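Local coordinates for DegV family protein (Streptococcus agalactiae, PDB 3LUP), which binds elaidic acid, a fatty acid, and may act in lipid transport or fatty acid metabolism, at residues Leu8-Ser13 with Val26-Ile31; Gly89-Ala94 with Ile115-Thr120; Tyr15-Ile20 with Gln127-Arg132; Pro67-Leu72 with Ser97-Asn102. One frame throughout, in Å; residues are numbered along the deposited sequence.

Contact 1 (Leu8-Ser13 with Val26-Ile31); sequences LITDTS and VYVLDI
I9 and L29 form the apolar centre, with I9 CG2 3.8 Å from L29 CD1. I9 CG1 also packs on Y27 CB. Both pairs lie on one face of the four-stranded parallel sheet, where strand 26-29 is an outer strand and 6-11 its neighbour. Helix 69-81 packs on that face through L75 and L79. On the other face T10 CG2 and V28 CG2 lie side by side. Y27 N donates to L8 O, and T10 N to Y27 O at 2.9 Å, so Y27 grips the residues before and after I9. L29 N donates to T10 O at 2.7 Å. The pairing weakens beyond: T12 N makes a weak hydrogen bond to L29 O, and I31 N another to T12 OG1. I31 belongs to the elaidic acid pocket, and its CD1 touches S13 CB. The polar edge is an Asx turn. D11 CG sits between its backbone N and carbonyl carbon (chi1 51°), putting OD1 within reach of the S13 N-H and hydroxyl. D11 OD2 accepts from I92 N. S13 OG also bonds T123. D11 OD1 takes S13 OG at 2.7 Å on its syn side, somewhat out of the carboxylate plane, and S13 N at 3.1 Å on its anti lone pair.

Contact 2 (Gly89-Ala94 with Ile115-Thr120); sequences GLFIAA and IAFPDT
The loop after strand 86-89 meets the chain leaving strand 114-116, at the C-terminal end of the parallel sheet. G89 N donates to A116 O at 2.9 Å, the last strand-like bond of the pair. Beyond it the backbones part, and side chains and two waters take over. The edge of the F117 ring lies against G89 CA. F91 turns its own edge toward the F117 face in an offset edge-to-face pair, with centroids 5.6 Å apart and planes at 62°. I115 CG2 sits over one face of F117, toward its rim. On the other side of the loop, L90 CD2 packs on P118 CG and on T120 CG2. Water 1 accepts from F91 N and lies close to G89 O and P118 O. Water 2 accepts from T120 N at 2.9 Å and lies near F91 O. F91 O accepts the T120 hydroxyl, because T120 OG1 sits between its backbone N and carbonyl carbon (chi1 66°). I92, next in the loop, lines the elaidic acid pocket. The far end is closed by a carboxylate: A94 N donates to D119 OD1 at 3.0 Å, coming from above the carboxylate plane.

Contact 3 (Tyr15-Ile20 with Gln127-Arg132); sequences YLPEAI and QGNLVR
Y15 and L16 lie against G128, a glycine on the near side of helix 124-138. No conventional hydrogen bond crosses the contact. The polar part is a CA-H...O contact: G128 CA points at Y15 O, 3.3 Å away, with an angle of 167° at the hydrogen. The L16 and G128 CA atoms are 4.3 Å apart, so loop and helix backbones are in direct contact. The apolar part runs along the helix toward its C-terminus. L16 CD2 rests on G128 CA at 3.8 Å and reaches V131 CB at 4.1 Å. I20 CG2 meets V131 CG1 at 4.0 Å, so L16 and I20 share V131. I20 also crosses R132 at about a right angle, with its CG1 against the R132 methylenes. P17 CG lies 3.6 Å from N129 ND2 and 3.8 Å from R132 CB, and over one guanidinium face, toward the rim. The R132 chain bends at chi2 (-87°) and chi3 (-49°), which folds the guanidinium back near the proline. R132 NH1 forms a salt bridge with D231 of strand 230-236. V131 also touches L8 and T10: the loop after strand 6-11 packs on the helix layer of the parallel alpha/beta part of this DegV family protein.

Contact 4 (Pro67-Leu72 with Ser97-Asn102); sequences PSLAEL and SGFWQN. With ELA (Elaidic acid), chain B.
P67 and F99 bring together the starts of two helices, 69-81 and 99-103, with their CA atoms 7.3 Å apart. S68 is the N-cap of the first helix, where S68 OG accepts from E71 N at 3.0 Å; G98 holds the N-cap position of the second. The F99 ring carries most of the contact. P67 CG stands over its centre in a CH-pi contact, 3.5 Å from the centroid and 11° off the ring normal. The ring reaches the proline because F99 CG is anti to its own backbone N (chi1 -175°), which directs the ring toward P67. Two leucines of the first helix complete the setting. L72 CD2 approaches F99 CZ at 4.2 Å, and L69 CD2 approaches F99 CE2 at the same distance. L69 CD2 also lies 3.7 Å from N102 O. The contact sits beside the fatty acid pocket of this DegV family protein, next to the parallel sheet: L29 of strand 26-29 touches P67, L72 and F99, and F91 makes an edge-to-face pair with F99. S97, just before the second helix, faces the ligand. Its hydroxyl is anti to the backbone N (chi1 -165°), and S97 OG lies 3.2 Å from C4 of the elaidic acid, near the carboxylate end of the chain. R175 NH2 hydrogen-bonds the same ligand. N102 lies at the edge of the contact. Its ND2 bonds Q66 OE1, the residue before P67, so a polar link runs beside the apolar one. W100 NE1 donates to F117 O.

In the fold
The contacts lie in or next to the parallel sheet, in which strand 6-11 lies between 26-29 and 86-89. Contacts 1 and 2 each touch all the others. The centres of contacts 2, 3 and 4 each lie about 11 Å from that of contact 1. I9 O to L90 N joins contact 1 to contact 2. Weak bonds and packing of Q127, with L8 on V131, join it to contact 3, and L29 to contact 4. Along the chain contact 1 closes before contacts 2 and 4 open. The segments of contacts 2 and 4 alternate, as do those of 1 and 3. Contact 3 spans contacts 2 and 4. Contacts 3 and 4 do not touch; their centres are about 20 Å apart. I31, I92 and S97 all belong to the one elaidic acid pocket.

Contact 1 (Leu8-Ser13 with Val26-Ile31)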
loop_
_atom_site.group_PDB
_atom_site.type_symbol
_atom_site.label_atom_id
_atom_site.label_comp_id
_atom_site.label_asym_id
_atom_site.label_seq_id
_atom_site.Cartn_x
_atom_site.Cartn_y
_atom_site.Cartn_z
ATOM N N LEU A 8 -16.923 -3.188 1.137
ATOM C CA LEU A 8 -15.532 -3.009 0.792
ATOM C C LEU A 8 -14.574 -3.675 1.755
ATOM O O LEU A 8 -14.588 -3.407 2.962
ATOM C CB LEU A 8 -15.180 -1.529 0.580
ATOM C CG LEU A 8 -15.196 -1.292 -0.928
ATOM C CD1 LEU A 8 -16.502 -0.649 -1.344
ATOM C CD2 LEU A 8 -13.996 -0.500 -1.405
ATOM N N ILE A 9 -13.749 -4.566 1.208
ATOM C CA ILE A 9 -12.748 -5.236 2.029
ATOM C C ILE A 9 -11.321 -4.871 1.612
ATOM O O ILE A 9 -10.976 -4.806 0.411
ATOM C CB ILE A 9 -12.939 -6.779 2.093
ATOM C CG1 ILE A 9 -14.309 -7.138 2.653
ATOM C CG2 ILE A 9 -11.935 -7.407 3.025
ATOM C CD1 ILE A 9 -15.406 -7.186 1.639
ATOM N N THR A 10 -10.517 -4.620 2.641
ATOM C CA THR A 10 -9.128 -4.268 2.481
ATOM C C THR A 10 -8.336 -4.832 3.645
ATOM O O THR A 10 -8.889 -5.538 4.472
ATOM C CB THR A 10 -8.943 -2.737 2.374
ATOM O OG1 THR A 10 -7.557 -2.452 2.118
ATOM C CG2 THR A 10 -9.396 -2.036 3.646
ATOM N N ASP A 11 -7.046 -4.534 3.700
ATOM C CA ASP A 11 -6.219 -5.000 4.792
ATOM C C ASP A 11 -5.556 -3.800 5.435
ATOM O O ASP A 11 -5.663 -2.694 4.936
ATOM C CB ASP A 11 -5.201 -6.038 4.309
ATOM C CG ASP A 11 -4.412 -5.566 3.092
ATOM O OD1 ASP A 11 -3.740 -4.497 3.184
ATOM O OD2 ASP A 11 -4.475 -6.269 2.045
ATOM N N THR A 12 -4.891 -4.018 6.559
ATOM C CA THR A 12 -4.325 -2.925 7.335
ATOM C C THR A 12 -3.097 -2.259 6.687
ATOM O O THR A 12 -2.602 -1.258 7.209
ATOM C CB THR A 12 -3.981 -3.361 8.759
ATOM O OG1 THR A 12 -2.994 -4.387 8.698
ATOM C CG2 THR A 12 -5.212 -3.887 9.471
ATOM N N SER A 13 -2.632 -2.777 5.549
ATOM C CA SER A 13 -1.544 -2.128 4.817
ATOM C C SER A 13 -2.039 -0.917 4.030
ATOM O O SER A 13 -1.253 -0.062 3.643
ATOM C CB SER A 13 -0.825 -3.115 3.890
ATOM O OG SER A 13 -1.474 -3.228 2.624
ATOM N N VAL A 26 -17.084 -0.748 5.199
ATOM C CA VAL A 26 -15.652 -0.970 5.027
ATOM C C VAL A 26 -15.152 -2.001 6.035
ATOM O O VAL A 26 -15.329 -1.834 7.227
ATOM C CB VAL A 26 -14.844 0.367 5.107
ATOM C CG1 VAL A 26 -13.357 0.114 5.062
ATOM C CG2 VAL A 26 -15.225 1.288 3.959
ATOM N N TYR A 27 -14.554 -3.084 5.540
ATOM C CA TYR A 27 -14.001 -4.129 6.404
ATOM C C TYR A 27 -12.493 -4.279 6.186
ATOM O O TYR A 27 -12.020 -4.299 5.042
ATOM C CB TYR A 27 -14.755 -5.443 6.192
ATOM C CG TYR A 27 -16.235 -5.284 6.449
ATOM C CD1 TYR A 27 -16.786 -5.623 7.685
ATOM C CD2 TYR A 27 -17.085 -4.751 5.460
ATOM C CE1 TYR A 27 -18.152 -5.454 7.935
ATOM C CE2 TYR A 27 -18.449 -4.569 5.696
ATOM C CZ TYR A 27 -18.975 -4.924 6.937
ATOM O OH TYR A 27 -20.322 -4.759 7.176
ATOM N N VAL A 28 -11.745 -4.353 7.287
ATOM C CA VAL A 28 -10.284 -4.351 7.235
ATOM C C VAL A 28 -9.723 -5.597 7.882
ATOM O O VAL A 28 -9.865 -5.790 9.095
ATOM C CB VAL A 28 -9.639 -3.127 7.961
ATOM C CG1 VAL A 28 -8.184 -3.054 7.601
ATOM C CG2 VAL A 28 -10.323 -1.820 7.611
ATOM N N LEU A 29 -9.072 -6.420 7.068
ATOM C CA LEU A 29 -8.371 -7.618 7.532
ATOM C C LEU A 29 -7.020 -7.255 8.138
ATOM O O LEU A 29 -6.305 -6.427 7.575
ATOM C CB LEU A 29 -8.126 -8.559 6.351
ATOM C CG LEU A 29 -9.173 -9.571 5.902
ATOM C CD1 LEU A 29 -10.576 -9.077 6.146
ATOM C CD2 LEU A 29 -8.968 -9.922 4.431
ATOM N N ASP A 30 -6.660 -7.890 9.256
ATOM C CA ASP A 30 -5.366 -7.641 9.899
ATOM C C ASP A 30 -4.202 -8.417 9.293
ATOM O O ASP A 30 -4.334 -9.587 8.936
ATOM C CB ASP A 30 -5.439 -7.917 11.400
ATOM C CG ASP A 30 -6.467 -7.044 12.104
ATOM O OD1 ASP A 30 -6.637 -5.858 11.725
ATOM O OD2 ASP A 30 -7.121 -7.556 13.040
ATOM N N ILE A 31 -3.060 -7.745 9.180
ATOM C CA ILE A 31 -1.802 -8.378 8.754
ATOM C C ILE A 31 -0.866 -8.572 9.945
ATOM O O ILE A 31 -0.442 -7.602 10.562
ATOM C CB ILE A 31 -1.078 -7.568 7.636
ATOM C CG1 ILE A 31 -2.012 -7.388 6.424
ATOM C CG2 ILE A 31 0.255 -8.246 7.258
ATOM C CD1 ILE A 31 -1.470 -6.546 5.297
#

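Contact 2 (Gly89-Ala94 with Ile115-Thr120)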
loop_
_atom_site.group_PDB
_atom_site.type_symbol
_atom_site.label_atom_id
_atom_site.label_comp_id
_atom_site.label_asym_id
_atom_site.label_seq_id
_atom_site.Cartn_x
_atom_site.Cartn_y
_atom_site.Cartn_z
ATOM N N GLY A 89 -12.955 -6.352 -3.104
ATOM C CA GLY A 89 -11.791 -6.595 -2.252
ATOM C C GLY A 89 -10.570 -5.942 -2.867
ATOM O O GLY A 89 -10.147 -6.316 -3.975
ATOM N N LEU A 90 -10.030 -4.951 -2.151
ATOM C CA LEU A 90 -8.851 -4.174 -2.583
ATOM C C LEU A 90 -7.675 -4.343 -1.604
ATOM O O LEU A 90 -7.497 -3.569 -0.651
ATOM C CB LEU A 90 -9.206 -2.696 -2.748
ATOM C CG LEU A 90 -10.185 -2.321 -3.859
ATOM C CD1 LEU A 90 -10.483 -0.830 -3.789
ATOM C CD2 LEU A 90 -9.642 -2.696 -5.226
ATOM N N PHE A 91 -6.886 -5.381 -1.857
ATOM C CA PHE A 91 -5.820 -5.771 -0.959
ATOM C C PHE A 91 -4.441 -5.436 -1.518
ATOM O O PHE A 91 -4.288 -5.119 -2.712
ATOM C CB PHE A 91 -5.902 -7.269 -0.666
ATOM C CG PHE A 91 -7.258 -7.723 -0.218
ATOM C CD1 PHE A 91 -7.708 -7.438 1.072
ATOM C CD2 PHE A 91 -8.086 -8.429 -1.088
ATOM C CE1 PHE A 91 -8.966 -7.834 1.485
ATOM C CE2 PHE A 91 -9.336 -8.848 -0.690
ATOM C CZ PHE A 91 -9.791 -8.546 0.605
ATOM N N ILE A 92 -3.455 -5.508 -0.624
ATOM C CA ILE A 92 -2.030 -5.452 -0.942
ATOM C C ILE A 92 -1.642 -6.110 -2.304
ATOM O O ILE A 92 -2.172 -7.168 -2.683
ATOM C CB ILE A 92 -1.234 -6.051 0.258
ATOM C CG1 ILE A 92 0.270 -5.859 0.104
ATOM C CG2 ILE A 92 -1.565 -7.526 0.472
ATOM C CD1 ILE A 92 0.998 -5.725 1.439
ATOM N N ALA A 93 -0.737 -5.451 -3.035
ATOM C CA ALA A 93 -0.193 -5.931 -4.322
ATOM C C ALA A 93 0.131 -7.423 -4.412
ATOM O O ALA A 93 0.846 -7.958 -3.569
ATOM C CB ALA A 93 1.062 -5.131 -4.659
ATOM N N ALA A 94 -0.362 -8.081 -5.458
ATOM C CA ALA A 94 0.028 -9.469 -5.808
ATOM C C ALA A 94 1.548 -9.692 -5.864
ATOM O O ALA A 94 2.030 -10.773 -5.541
ATOM C CB ALA A 94 -0.600 -9.873 -7.151
ATOM N N ILE A 115 -18.528 -10.655 -6.581
ATOM C CA ILE A 115 -17.270 -10.353 -5.899
ATOM C C ILE A 115 -16.166 -10.056 -6.893
ATOM O O ILE A 115 -15.948 -10.820 -7.832
ATOM C CB ILE A 115 -16.817 -11.544 -5.027
ATOM C CG1 ILE A 115 -17.915 -11.931 -4.041
ATOM C CG2 ILE A 115 -15.537 -11.214 -4.283
ATOM C CD1 ILE A 115 -17.745 -13.320 -3.452
ATOM N N ALA A 116 -15.458 -8.953 -6.679
ATOM C CA ALA A 116 -14.277 -8.661 -7.485
ATOM C C ALA A 116 -13.088 -8.345 -6.593
ATOM O O ALA A 116 -13.166 -7.465 -5.721
ATOM C CB ALA A 116 -14.546 -7.535 -8.462
ATOM N N PHE A 117 -12.004 -9.098 -6.799
ATOM C CA PHE A 117 -10.741 -8.873 -6.113
ATOM C C PHE A 117 -9.659 -8.461 -7.119
ATOM O O PHE A 117 -8.713 -9.217 -7.342
ATOM C CB PHE A 117 -10.263 -10.137 -5.387
ATOM C CG PHE A 117 -11.130 -10.577 -4.223
ATOM C CD1 PHE A 117 -11.786 -9.657 -3.410
ATOM C CD2 PHE A 117 -11.254 -11.939 -3.924
ATOM C CE1 PHE A 117 -12.581 -10.090 -2.344
ATOM C CE2 PHE A 117 -12.037 -12.378 -2.857
ATOM C CZ PHE A 117 -12.699 -11.458 -2.069
ATOM N N PRO A 118 -9.778 -7.256 -7.721
ATOM C CA PRO A 118 -8.733 -6.853 -8.697
ATOM C C PRO A 118 -7.376 -6.632 -8.017
ATOM O O PRO A 118 -7.309 -6.233 -6.836
ATOM C CB PRO A 118 -9.268 -5.538 -9.266
ATOM C CG PRO A 118 -10.130 -4.971 -8.140
ATOM C CD PRO A 118 -10.721 -6.155 -7.415
ATOM N N ASP A 119 -6.301 -6.918 -8.744
ATOM C CA ASP A 119 -4.975 -6.736 -8.187
ATOM C C ASP A 119 -4.685 -5.243 -8.130
ATOM O O ASP A 119 -4.643 -4.559 -9.158
ATOM C CB ASP A 119 -3.929 -7.485 -9.017
ATOM C CG ASP A 119 -2.498 -7.281 -8.503
ATOM O OD1 ASP A 119 -2.296 -6.848 -7.338
ATOM O OD2 ASP A 119 -1.566 -7.572 -9.286
ATOM N N THR A 120 -4.487 -4.738 -6.920
ATOM C CA THR A 120 -4.300 -3.307 -6.742
ATOM C C THR A 120 -2.916 -2.883 -7.160
ATOM O O THR A 120 -2.722 -1.731 -7.503
ATOM C CB THR A 120 -4.548 -2.851 -5.302
ATOM O OG1 THR A 120 -3.546 -3.416 -4.440
ATOM C CG2 THR A 120 -5.936 -3.276 -4.848
HETATM O O HOH W 1 -7.460 -6.749 -4.204
HETATM O O HOH W 2 -4.236 -6.856 -4.986
#

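Contact 3 (Tyr15-Ile20 with Gln127-Arg132)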
loop_
_atom_site.group_PDB
_atom_site.type_symbol
_atom_site.label_atom_id
_atom_site.label_comp_id
_atom_site.label_asym_id
_atom_site.label_seq_id
_atom_site.Cartn_x
_atom_site.Cartn_y
_atom_site.Cartn_z
ATOM N N TYR A 15 -3.612 2.655 3.620
ATOM C CA TYR A 15 -3.745 3.824 4.464
ATOM C C TYR A 15 -5.034 4.531 4.108
ATOM O O TYR A 15 -5.159 5.131 3.037
ATOM C CB TYR A 15 -2.543 4.750 4.339
ATOM C CG TYR A 15 -2.600 5.886 5.321
ATOM C CD1 TYR A 15 -1.874 5.840 6.505
ATOM C CD2 TYR A 15 -3.398 7.008 5.078
ATOM C CE1 TYR A 15 -1.939 6.887 7.425
ATOM C CE2 TYR A 15 -3.468 8.045 5.983
ATOM C CZ TYR A 15 -2.734 7.979 7.153
ATOM O OH TYR A 15 -2.789 9.011 8.055
ATOM N N LEU A 16 -5.992 4.441 5.022
ATOM C CA LEU A 16 -7.366 4.897 4.780
ATOM C C LEU A 16 -7.574 6.378 5.087
ATOM O O LEU A 16 -7.273 6.825 6.204
ATOM C CB LEU A 16 -8.368 4.055 5.573
ATOM C CG LEU A 16 -8.489 2.581 5.174
ATOM C CD1 LEU A 16 -9.472 1.858 6.080
ATOM C CD2 LEU A 16 -8.869 2.379 3.686
ATOM N N PRO A 17 -8.096 7.137 4.094
ATOM C CA PRO A 17 -8.448 8.553 4.300
ATOM C C PRO A 17 -9.268 8.737 5.583
ATOM O O PRO A 17 -9.917 7.794 6.035
ATOM C CB PRO A 17 -9.291 8.893 3.056
ATOM C CG PRO A 17 -8.840 7.922 2.007
ATOM C CD PRO A 17 -8.398 6.675 2.718
ATOM N N GLU A 18 -9.232 9.923 6.176
ATOM C CA GLU A 18 -9.954 10.153 7.438
ATOM C C GLU A 18 -11.475 9.882 7.322
ATOM O O GLU A 18 -12.069 9.221 8.194
ATOM C CB GLU A 18 -9.654 11.591 8.013
ATOM N N ALA A 19 -12.071 10.365 6.225
ATOM C CA ALA A 19 -13.527 10.273 5.967
ATOM C C ALA A 19 -14.058 8.842 5.833
ATOM O O ALA A 19 -15.220 8.576 6.154
ATOM C CB ALA A 19 -13.904 11.093 4.720
ATOM N N ILE A 20 -13.191 7.939 5.367
ATOM C CA ILE A 20 -13.525 6.530 5.075
ATOM C C ILE A 20 -13.252 5.556 6.235
ATOM O O ILE A 20 -13.873 4.495 6.312
ATOM C CB ILE A 20 -12.816 6.084 3.756
ATOM C CG1 ILE A 20 -13.654 6.497 2.539
ATOM C CG2 ILE A 20 -12.455 4.598 3.721
ATOM C CD1 ILE A 20 -15.055 7.062 2.824
ATOM N N GLN A 127 -3.742 2.546 -2.109
ATOM C CA GLN A 127 -4.684 1.481 -1.806
ATOM C C GLN A 127 -5.914 2.058 -1.098
ATOM O O GLN A 127 -7.051 1.778 -1.493
ATOM C CB GLN A 127 -4.019 0.420 -0.929
ATOM C CG GLN A 127 -4.520 -1.025 -1.143
ATOM C CD GLN A 127 -4.032 -1.974 -0.056
ATOM O OE1 GLN A 127 -2.902 -1.874 0.419
ATOM N NE2 GLN A 127 -4.885 -2.891 0.348
ATOM N N GLY A 128 -5.679 2.894 -0.086
ATOM C CA GLY A 128 -6.735 3.436 0.748
ATOM C C GLY A 128 -7.591 4.367 -0.061
ATOM O O GLY A 128 -8.819 4.373 0.062
ATOM N N ASN A 129 -6.934 5.151 -0.905
ATOM C CA ASN A 129 -7.623 6.005 -1.871
ATOM C C ASN A 129 -8.541 5.225 -2.810
ATOM O O ASN A 129 -9.620 5.691 -3.115
ATOM C CB ASN A 129 -6.617 6.804 -2.693
ATOM C CG ASN A 129 -5.937 7.925 -1.892
ATOM O OD1 ASN A 129 -4.959 8.507 -2.366
ATOM N ND2 ASN A 129 -6.457 8.240 -0.698
ATOM N N LEU A 130 -8.120 4.034 -3.243
ATOM C CA LEU A 130 -8.980 3.182 -4.069
ATOM C C LEU A 130 -10.272 2.809 -3.364
ATOM O O LEU A 130 -11.342 2.831 -3.959
ATOM C CB LEU A 130 -8.254 1.916 -4.523
ATOM C CG LEU A 130 -7.205 2.123 -5.618
ATOM C CD1 LEU A 130 -6.432 0.826 -5.843
ATOM C CD2 LEU A 130 -7.811 2.648 -6.914
ATOM N N VAL A 131 -10.153 2.455 -2.093
ATOM C CA VAL A 131 -11.303 2.128 -1.272
ATOM C C VAL A 131 -12.252 3.320 -1.246
ATOM O O VAL A 131 -13.406 3.212 -1.656
ATOM C CB VAL A 131 -10.856 1.737 0.158
ATOM C CG1 VAL A 131 -12.045 1.576 1.092
ATOM C CG2 VAL A 131 -9.987 0.464 0.119
ATOM N N ARG A 132 -11.742 4.460 -0.790
ATOM C CA ARG A 132 -12.469 5.715 -0.809
ATOM C C ARG A 132 -13.112 6.022 -2.177
ATOM O O ARG A 132 -14.284 6.387 -2.237
ATOM C CB ARG A 132 -11.521 6.832 -0.383
ATOM C CG ARG A 132 -12.168 8.151 -0.049
ATOM C CD ARG A 132 -12.359 9.027 -1.271
ATOM N NE ARG A 132 -11.137 9.117 -2.066
ATOM C CZ ARG A 132 -10.127 9.942 -1.804
ATOM N NH1 ARG A 132 -9.063 9.951 -2.599
ATOM N NH2 ARG A 132 -10.174 10.755 -0.753
#

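Contact 4 (Pro67-Leu72 with Ser97-Asn102)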
loop_
_atom_site.group_PDB
_atom_site.type_symbol
_atom_site.label_atom_id
_atom_site.label_comp_id
_atom_site.label_asym_id
_atom_site.label_seq_id
_atom_site.Cartn_x
_atom_site.Cartn_y
_atom_site.Cartn_z
ATOM N N PRO A 67 -2.872 -11.904 5.514
ATOM C CA PRO A 67 -4.062 -11.956 6.371
ATOM C C PRO A 67 -4.706 -13.340 6.296
ATOM O O PRO A 67 -4.415 -14.102 5.377
ATOM C CB PRO A 67 -4.992 -10.881 5.787
ATOM C CG PRO A 67 -4.288 -10.297 4.629
ATOM C CD PRO A 67 -2.851 -10.705 4.666
ATOM N N SER A 68 -5.543 -13.668 7.275
ATOM C CA SER A 68 -6.172 -14.990 7.355
ATOM C C SER A 68 -7.193 -15.266 6.218
ATOM O O SER A 68 -8.154 -14.508 6.024
ATOM C CB SER A 68 -6.812 -15.163 8.740
ATOM O OG SER A 68 -7.613 -16.329 8.811
ATOM N N LEU A 69 -6.972 -16.344 5.467
ATOM C CA LEU A 69 -7.952 -16.802 4.486
ATOM C C LEU A 69 -9.259 -17.131 5.190
ATOM O O LEU A 69 -10.337 -16.829 4.681
ATOM C CB LEU A 69 -7.467 -18.048 3.746
ATOM C CG LEU A 69 -6.271 -17.943 2.796
ATOM C CD1 LEU A 69 -5.853 -19.327 2.314
ATOM C CD2 LEU A 69 -6.568 -17.009 1.626
ATOM N N ALA A 70 -9.150 -17.745 6.366
ATOM C CA ALA A 70 -10.308 -18.129 7.162
ATOM C C ALA A 70 -11.112 -16.911 7.610
ATOM O O ALA A 70 -12.338 -16.965 7.651
ATOM C CB ALA A 70 -9.882 -18.967 8.357
ATOM N N GLU A 71 -10.426 -15.819 7.931
ATOM C CA GLU A 71 -11.103 -14.596 8.347
ATOM C C GLU A 71 -11.871 -13.961 7.198
ATOM O O GLU A 71 -13.006 -13.529 7.373
ATOM C CB GLU A 71 -10.121 -13.590 8.934
ATOM C CG GLU A 71 -9.688 -13.918 10.329
ATOM C CD GLU A 71 -9.090 -12.729 11.050
ATOM O OE1 GLU A 71 -8.691 -11.760 10.370
ATOM O OE2 GLU A 71 -9.021 -12.759 12.300
ATOM N N LEU A 72 -11.243 -13.903 6.029
ATOM C CA LEU A 72 -11.926 -13.455 4.826
ATOM C C LEU A 72 -13.148 -14.333 4.551
ATOM O O LEU A 72 -14.261 -13.831 4.366
ATOM C CB LEU A 72 -10.975 -13.455 3.618
ATOM C CG LEU A 72 -11.521 -12.977 2.258
ATOM C CD1 LEU A 72 -12.419 -11.717 2.348
ATOM C CD2 LEU A 72 -10.380 -12.779 1.250
ATOM N N SER A 97 3.186 -10.121 -2.090
ATOM C CA SER A 97 2.450 -11.003 -1.189
ATOM C C SER A 97 1.573 -11.884 -2.052
ATOM O O SER A 97 0.918 -11.389 -2.978
ATOM C CB SER A 97 1.554 -10.197 -0.245
ATOM O OG SER A 97 1.111 -11.001 0.819
ATOM N N GLY A 98 1.553 -13.182 -1.746
ATOM C CA GLY A 98 0.739 -14.131 -2.493
ATOM C C GLY A 98 -0.686 -14.205 -2.002
ATOM O O GLY A 98 -1.412 -15.142 -2.326
ATOM N N PHE A 99 -1.097 -13.214 -1.221
ATOM C CA PHE A 99 -2.444 -13.171 -0.676
ATOM C C PHE A 99 -3.492 -13.023 -1.768
ATOM O O PHE A 99 -4.489 -13.747 -1.781
ATOM C CB PHE A 99 -2.575 -12.038 0.337
ATOM C CG PHE A 99 -3.899 -12.004 1.021
ATOM C CD1 PHE A 99 -4.728 -10.909 0.891
ATOM C CD2 PHE A 99 -4.325 -13.077 1.782
ATOM C CE1 PHE A 99 -5.972 -10.876 1.530
ATOM C CE2 PHE A 99 -5.563 -13.060 2.416
ATOM C CZ PHE A 99 -6.398 -11.960 2.289
ATOM N N TRP A 100 -3.254 -12.087 -2.685
ATOM C CA TRP A 100 -4.121 -11.893 -3.840
ATOM C C TRP A 100 -4.367 -13.195 -4.623
ATOM O O TRP A 100 -5.512 -13.571 -4.883
ATOM C CB TRP A 100 -3.559 -10.821 -4.758
ATOM C CG TRP A 100 -4.465 -10.569 -5.892
ATOM C CD1 TRP A 100 -5.525 -9.708 -5.921
ATOM C CD2 TRP A 100 -4.427 -11.205 -7.176
ATOM N NE1 TRP A 100 -6.146 -9.768 -7.144
ATOM C CE2 TRP A 100 -5.489 -10.673 -7.935
ATOM C CE3 TRP A 100 -3.587 -12.168 -7.763
ATOM C CZ2 TRP A 100 -5.746 -11.078 -9.253
ATOM C CZ3 TRP A 100 -3.840 -12.573 -9.079
ATOM C CH2 TRP A 100 -4.911 -12.030 -9.803
ATOM N N GLN A 101 -3.296 -13.890 -4.994
ATOM C CA GLN A 101 -3.441 -15.156 -5.692
ATOM C C GLN A 101 -4.127 -16.208 -4.833
ATOM O O GLN A 101 -4.902 -17.037 -5.347
ATOM C CB GLN A 101 -2.098 -15.672 -6.167
ATOM C CG GLN A 101 -2.256 -16.616 -7.339
ATOM C CD GLN A 101 -1.053 -16.626 -8.272
ATOM O OE1 GLN A 101 -0.519 -17.696 -8.576
ATOM N NE2 GLN A 101 -0.628 -15.439 -8.743
ATOM N N ASN A 102 -3.844 -16.167 -3.533
ATOM C CA ASN A 102 -4.374 -17.157 -2.604
ATOM C C ASN A 102 -5.861 -17.023 -2.300
ATOM O O ASN A 102 -6.512 -18.011 -1.976
ATOM C CB ASN A 102 -3.551 -17.197 -1.315
ATOM C CG ASN A 102 -2.297 -18.031 -1.460
ATOM O OD1 ASN A 102 -2.341 -19.134 -1.986
ATOM N ND2 ASN A 102 -1.172 -17.507 -1.002
HETATM C CA ELA B . 3.401 -12.060 2.936
HETATM C C ELA B . 4.188 -13.320 3.309
HETATM O O ELA B . 5.319 -13.283 3.879
HETATM C C3 ELA B . 2.991 -11.207 4.135
HETATM C C4 ELA B . 1.964 -10.153 3.737
HETATM C C5 ELA B . 2.418 -8.720 4.078
HETATM C C6 ELA B . 3.302 -8.130 2.970
HETATM C C7 ELA B . 4.117 -6.889 3.315
HETATM C C8 ELA B . 4.983 -6.483 2.116
HETATM C C9 ELA B . 5.109 -4.970 2.001
HETATM C C10 ELA B . 6.096 -4.331 1.098
HETATM C C11 ELA B . 6.583 -2.927 1.396
HETATM C C12 ELA B . 6.531 -2.014 0.178
HETATM C C13 ELA B . 5.477 -0.925 0.284
HETATM C C14 ELA B . 5.859 0.353 -0.450
HETATM C C15 ELA B . 4.792 1.432 -0.214
HETATM C C16 ELA B . 4.908 2.635 -1.153
HETATM C C17 ELA B . 3.670 2.768 -2.032
HETATM C C18 ELA B . 3.274 4.220 -2.267
HETATM O OXT ELA B . 3.704 -14.439 3.020
#